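Local atomic coordinates of B-cell lymphoma 3-encoded protein (Homo sapiens, PDB entry 1K1A), a protein that regulates transcription of NF-kappa-B target genes, holding the p50 subunit out of the nucleus when cytoplasmic and acting as a coactivator when nuclear, here represented by its ankyrin repeat domain. Residues 108-111 and 117-120; 73-76 and 80-83. One frame throughout, in Å; residues are numbered along the deposited sequence.

Interaction 1. Residues 108-111 and 117-120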
# COMPACT_ATOMS: atom_id res chain seq x y z
N ASP A 108 8.66 -8.65 -2.85
CA ASP A 108 8.02 -8.96 -1.57
C ASP A 108 7.03 -7.87 -1.21
O ASP A 108 7.43 -6.74 -0.95
CB ASP A 108 9.09 -9.06 -0.47
CG ASP A 108 8.58 -9.74 0.80
OD1 ASP A 108 7.34 -9.79 1.04
OD2 ASP A 108 9.36 -10.26 1.62
N LEU A 109 5.75 -8.20 -1.21
CA LEU A 109 4.73 -7.18 -0.92
C LEU A 109 4.64 -6.83 0.55
O LEU A 109 3.89 -5.92 0.94
CB LEU A 109 3.36 -7.61 -1.46
CG LEU A 109 3.25 -7.69 -3.00
CD1 LEU A 109 1.92 -8.33 -3.41
CD2 LEU A 109 3.42 -6.32 -3.66
N GLU A 110 5.41 -7.51 1.38
CA GLU A 110 5.42 -7.18 2.80
C GLU A 110 6.49 -6.14 3.14
O GLU A 110 6.69 -5.78 4.30
CB GLU A 110 5.58 -8.44 3.65
CG GLU A 110 4.37 -9.37 3.56
CD GLU A 110 3.07 -8.61 3.39
OE1 GLU A 110 2.35 -8.89 2.41
OE2 GLU A 110 2.75 -7.73 4.22
N ALA A 111 7.17 -5.64 2.11
CA ALA A 111 8.18 -4.59 2.28
C ALA A 111 7.66 -3.40 3.08
O ALA A 111 6.55 -2.91 2.83
CB ALA A 111 8.71 -4.13 0.92
N LEU A 117 5.16 1.50 6.67
CA LEU A 117 3.97 1.02 5.97
C LEU A 117 4.27 0.06 4.83
O LEU A 117 5.31 0.17 4.16
CB LEU A 117 3.17 2.20 5.41
CG LEU A 117 2.72 3.28 6.39
CD1 LEU A 117 1.98 4.39 5.65
CD2 LEU A 117 1.85 2.69 7.48
N THR A 118 3.34 -0.87 4.60
CA THR A 118 3.39 -1.73 3.43
C THR A 118 2.72 -1.00 2.28
O THR A 118 2.07 0.02 2.49
CB THR A 118 2.63 -3.03 3.66
OG1 THR A 118 1.23 -2.74 3.82
CG2 THR A 118 3.03 -3.68 4.97
N ALA A 119 2.86 -1.55 1.08
CA ALA A 119 2.16 -1.03 -0.09
C ALA A 119 0.65 -1.02 0.13
O ALA A 119 -0.04 -0.08 -0.29
CB ALA A 119 2.52 -1.85 -1.31
N LEU A 120 0.13 -2.05 0.80
CA LEU A 120 -1.30 -2.13 1.10
C LEU A 120 -1.79 -0.96 1.97
O LEU A 120 -2.86 -0.39 1.71
CB LEU A 120 -1.66 -3.48 1.74
CG LEU A 120 -3.14 -3.68 2.06
CD1 LEU A 120 -3.97 -3.48 0.79
CD2 LEU A 120 -3.38 -5.06 2.65
O HOH W 1 4.90 -3.43 0.69
O HOH W 2 1.41 -4.86 0.95
O HOH W 3 0.32 -5.97 3.50
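Ala111 and Thr118 make the closest direct approach here, a CA-H...O contact in which Thr118 CA lies 3.4 Å from Ala111 O with an angle of 166° at the hydrogen. No direct hydrogen bond spans the two segments; water does that work. One water donates to both Leu109 O and Ala111 O and accepts from Ala119 N, at 2.8 Å from that nitrogen. A second donates to Leu109 O, 2.7 Å away, and accepts from Leu120 N, so amides of the first turn of helix 119-126 are satisfied through solvent.

Among side chains, Glu110 and Thr118 run alongside each other, with Glu110 OE2 4.1 Å from the methyl Thr118 CG2. The other carboxylate oxygen of Glu110 accepts from the backbone of Asp141.

Within 108-111 the backbone makes a type I beta turn, and Asp108 OD1 accepts from Glu110 N at 3.0 Å, an Asx turn in which the N-H meets the oxygen from above the carboxylate plane. With chi1 at 65°, Thr118 OG1 sits between its own N and carbonyl carbon and caps His121 N. Here water links this cap to the preceding turn; the threonine N-cap itself, opening a repeat's first helix, belongs to the ankyrin fold.

Interaction 2. Residues 73-76 and 80-83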
# COMPACT_ATOMS: atom_id res chain seq x y z
N MET A 73 12.88 -4.25 -5.66
CA MET A 73 13.09 -3.98 -4.24
C MET A 73 14.07 -2.83 -3.93
O MET A 73 14.29 -2.51 -2.76
CB MET A 73 13.53 -5.25 -3.49
CG MET A 73 12.51 -6.39 -3.53
SD MET A 73 10.95 -5.99 -2.73
CE MET A 73 11.47 -5.93 -1.00
N ALA A 74 14.68 -2.22 -4.95
CA ALA A 74 15.57 -1.08 -4.70
C ALA A 74 14.78 0.01 -3.99
O ALA A 74 13.64 0.31 -4.37
CB ALA A 74 16.15 -0.54 -6.01
N LEU A 75 15.37 0.60 -2.96
CA LEU A 75 14.66 1.60 -2.16
C LEU A 75 14.94 3.03 -2.60
O LEU A 75 16.06 3.36 -2.94
CB LEU A 75 15.06 1.46 -0.69
CG LEU A 75 14.86 0.07 -0.10
CD1 LEU A 75 15.22 0.07 1.39
CD2 LEU A 75 13.42 -0.37 -0.33
N ASP A 76 13.91 3.88 -2.57
CA ASP A 76 14.12 5.30 -2.82
C ASP A 76 14.45 6.06 -1.52
O ASP A 76 14.73 5.44 -0.49
CB ASP A 76 12.94 5.92 -3.58
CG ASP A 76 11.74 6.19 -2.71
OD1 ASP A 76 11.80 5.96 -1.47
OD2 ASP A 76 10.68 6.67 -3.18
N GLN A 80 10.82 3.63 -0.21
CA GLN A 80 9.73 3.09 -1.06
C GLN A 80 10.27 2.13 -2.10
O GLN A 80 11.27 2.42 -2.75
CB GLN A 80 8.99 4.22 -1.79
CG GLN A 80 8.39 5.30 -0.89
CD GLN A 80 7.01 4.93 -0.37
OE1 GLN A 80 6.01 5.50 -0.80
NE2 GLN A 80 6.96 3.98 0.55
N THR A 81 9.61 0.98 -2.25
CA THR A 81 9.91 0.08 -3.36
C THR A 81 9.08 0.53 -4.55
O THR A 81 8.26 1.43 -4.42
CB THR A 81 9.54 -1.39 -3.03
OG1 THR A 81 8.12 -1.49 -2.77
CG2 THR A 81 10.21 -1.87 -1.71
N ALA A 82 9.29 -0.09 -5.70
CA ALA A 82 8.49 0.21 -6.88
C ALA A 82 7.00 0.05 -6.59
O ALA A 82 6.17 0.87 -7.02
CB ALA A 82 8.90 -0.70 -8.01
N ALA A 83 6.65 -0.99 -5.84
CA ALA A 83 5.26 -1.26 -5.49
C ALA A 83 4.65 -0.14 -4.65
O ALA A 83 3.50 0.25 -4.88
CB ALA A 83 5.13 -2.61 -4.78
O HOH W 4 12.27 -0.40 -6.79
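Asp76 and Gln80 lie side by side and point the same way, the carboxylate of the first drawn up against the backbone and aliphatic stem of the second. Asp76 OD1 receives Gln80 N at 2.8 Å, the N-H...O angle being 156°, and the donor comes from well above the carboxylate plane, 55° out of it. A chi1 of 78° sets Asp76 CG between the residue's own N and carbonyl carbon, and from there the carboxylate faces the chain returning at Gln80. OD1 also accepts from His78 N, so two amides grip a single oxygen, while Asp76 OD2 rests 3.3 Å from Gln80 CB. The backbone answers in the reverse sense: Asp76 N donates to Gln80 O over 3.0 Å, and both ends of the loop are thereby tied.

This is the beta-hairpin-like loop of the ankyrin repeat, an aspartate at its start and the helix of the next repeat at its end. Were Asp76 an alanine, Gln80 N and His78 N would be likely to lose the acceptor they share, leaving the loop between them freer to shift.

Leu75 and Thr81 likewise lie side by side, pointing the same way, with Leu75 CD2 3.8 Å from the methyl Thr81 CG2. The same methyl is met by the sulfur of Met73, SD standing 4.3 Å from Thr81 CG2. The threonine thus divides its branches: CG2 packs against Leu75 and Met73, whereas OG1 makes a weak capping bond to His84 N at the start of helix 82-88. Beyond these side chains, a water lies 2.9 Å from Ala74 O and accepts a weak bond from Ala82 N.

How the interactions relate
From the N terminus, the chain leaves helix 59-67 and first closes the loop of interaction 2, with three residues between segments 73-76 and 80-83, before entering helix 82-88. After helix 92-101 it closes interaction 1 across five residues and enters helix 119-126. The two closures follow in series, neither nested nor crossed: one joins ANK 2 to ANK 3, the other ANK 3 to ANK 4. Their centres lie about 10 Å apart, and the two contacts touch, Ala111 CB of the linker after ANK 3 lying 3.8 Å from both Thr81 CG2 and Met73 CE. The pair illustrates how a repeat array is built from successive local closures that also pack on one another.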